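Local structure of aminotransferase class I and II (3OP7) at residues A[91-96]-A[232-237]. The protein carries pyridoxal 5'-phosphate on a lysine as a Schiff base and probably moves amino groups between amino acids and keto acids. Residues are numbered along the deposited sequence; the frame is centred on the assembly and turned at random.
Sequences TGANLL and GWVAAN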
loop_
_atom_site.group_PDB
_atom_site.type_symbol
_atom_site.label_atom_id
_atom_site.label_comp_id
_atom_site.label_asym_id
_atom_site.label_seq_id
_atom_site.Cartn_x
_atom_site.Cartn_y
_atom_site.Cartn_z
ATOM N N THR A 91 -0.899 -7.232 3.738
ATOM C CA THR A 91 -1.091 -7.003 2.303
ATOM C C THR A 91 0.172 -6.393 1.705
ATOM O O THR A 91 0.736 -6.891 0.726
ATOM C CB THR A 91 -2.346 -6.148 2.015
ATOM O OG1 THR A 91 -3.538 -6.805 2.523
ATOM C CG2 THR A 91 -2.530 -5.981 0.533
ATOM N N GLY A 92 0.581 -5.273 2.303
ATOM C CA GLY A 92 1.742 -4.566 1.810
ATOM C C GLY A 92 3.015 -5.338 1.981
ATOM O O GLY A 92 3.938 -5.212 1.128
ATOM N N ALA A 93 3.090 -6.168 3.034
ATOM C CA ALA A 93 4.274 -6.956 3.288
ATOM C C ALA A 93 4.446 -8.082 2.232
ATOM O O ALA A 93 5.520 -8.235 1.635
ATOM C CB ALA A 93 4.301 -7.544 4.654
ATOM N N ASN A 94 3.373 -8.833 1.980
ATOM C CA ASN A 94 3.447 -9.852 0.921
ATOM C C ASN A 94 3.826 -9.244 -0.415
ATOM O O ASN A 94 4.669 -9.815 -1.128
ATOM C CB ASN A 94 2.115 -10.649 0.757
ATOM C CG ASN A 94 1.829 -11.614 1.868
ATOM O OD1 ASN A 94 2.733 -12.235 2.458
ATOM N ND2 ASN A 94 0.532 -11.885 2.070
ATOM N N LEU A 95 3.187 -8.129 -0.782
ATOM C CA LEU A 95 3.475 -7.475 -2.041
ATOM C C LEU A 95 4.924 -7.016 -2.074
ATOM O O LEU A 95 5.614 -7.182 -3.092
ATOM C CB LEU A 95 2.567 -6.269 -2.241
ATOM C CG LEU A 95 2.849 -5.475 -3.527
ATOM C CD1 LEU A 95 2.769 -6.351 -4.773
ATOM C CD2 LEU A 95 1.921 -4.280 -3.591
ATOM N N LEU A 96 5.385 -6.373 -1.013
ATOM C CA LEU A 96 6.775 -5.881 -0.986
ATOM C C LEU A 96 7.778 -7.035 -1.188
ATOM O O LEU A 96 8.747 -6.904 -1.953
ATOM C CB LEU A 96 7.063 -5.209 0.320
ATOM C CG LEU A 96 8.497 -4.676 0.540
ATOM C CD1 LEU A 96 8.884 -3.652 -0.553
ATOM C CD2 LEU A 96 8.624 -4.100 1.971
ATOM N N GLY A 232 1.364 -3.866 9.242
ATOM C CA GLY A 232 2.000 -5.144 9.197
ATOM C C GLY A 232 3.509 -5.030 9.212
ATOM O O GLY A 232 4.061 -3.923 9.427
ATOM N N TRP A 233 4.177 -6.170 9.017
ATOM C CA TRP A 233 5.614 -6.134 8.861
ATOM C C TRP A 233 6.119 -7.334 8.091
ATOM O O TRP A 233 5.434 -8.355 7.955
ATOM C CB TRP A 233 6.294 -6.112 10.236
ATOM C CG TRP A 233 5.999 -7.276 11.141
ATOM C CD1 TRP A 233 6.695 -8.478 11.190
ATOM C CD2 TRP A 233 4.939 -7.410 12.110
ATOM N NE1 TRP A 233 6.155 -9.296 12.152
ATOM C CE2 TRP A 233 5.094 -8.662 12.731
ATOM C CE3 TRP A 233 3.889 -6.582 12.535
ATOM C CZ2 TRP A 233 4.227 -9.100 13.731
ATOM C CZ3 TRP A 233 3.056 -7.017 13.528
ATOM C CH2 TRP A 233 3.226 -8.262 14.101
ATOM N N VAL A 234 7.345 -7.168 7.604
ATOM C CA VAL A 234 8.179 -8.279 7.191
ATOM C C VAL A 234 9.331 -8.459 8.182
ATOM O O VAL A 234 9.952 -7.448 8.599
ATOM C CB VAL A 234 8.789 -7.996 5.806
ATOM C CG1 VAL A 234 9.613 -9.196 5.321
ATOM C CG2 VAL A 234 7.699 -7.591 4.827
ATOM N N ALA A 235 9.610 -9.713 8.535
ATOM C CA ALA A 235 10.776 -10.080 9.297
ATOM C C ALA A 235 11.607 -10.965 8.385
ATOM O O ALA A 235 11.110 -11.937 7.862
ATOM C CB ALA A 235 10.419 -10.810 10.583
ATOM N N ALA A 236 12.868 -10.623 8.163
ATOM C CA ALA A 236 13.703 -11.416 7.259
ATOM C C ALA A 236 15.166 -11.310 7.680
ATOM O O ALA A 236 15.511 -10.515 8.557
ATOM C CB ALA A 236 13.529 -10.926 5.833
ATOM N N ASN A 237 16.040 -12.103 7.061
ATOM C CA ASN A 237 17.485 -11.891 7.313
ATOM C C ASN A 237 17.975 -10.515 6.867
ATOM O O ASN A 237 17.294 -9.789 6.136
ATOM C CB ASN A 237 18.367 -13.010 6.771
ATOM C CG ASN A 237 18.432 -13.057 5.252
ATOM O OD1 ASN A 237 18.515 -12.021 4.585
ATOM N ND2 ASN A 237 18.535 -14.287 4.703
#
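Trp-233 NE1 hydrogen-bonds to Tyr-76 OH, while the carbonyl O of the same residue lies against the Ala-93 methyl. The mixed sheet here is that of the large domain of fold type I PLP enzymes, as expected for aminotransferase class I and II. Helix 89-101 lies against one face of this sheet. Strand 232-235 runs antiparallel to both its neighbours there, 84-87 and 214-219. The contact is small, and no hydrogen bond joins the two segments. Helix and strand come closest at Ala-93 and Val-234, whose CA atoms are 5.7 Å apart. Both side chains start toward the other segment. Val-234 has CG1 anti to its own N (chi1 -177°). CG2 is then anti to the carbonyl carbon and beside the N, and this branch meets the Ala-93 methyl. Ala-93 CB and Val-234 CG2 are 3.4 Å apart, tighter than a usual carbon contact. Ala-93 CB also touches Thr-87 and Val-217, on the two flanking strands. Trp-233 sends its side chain away from the helix, and its indole packs on Phe-68 and Val-72 of helix 66-73. On the helix, Thr-91 OG1 hydrogen-bonds to phosphate oxygen OP2 of the cofactor-modified lysine at position 222. The helix that meets the strand here therefore also carries a phosphate ligand of the cofactor. Against 91-96, Trp-233 offers its backbone: its O is 3.6 Å from Ala-93 CB.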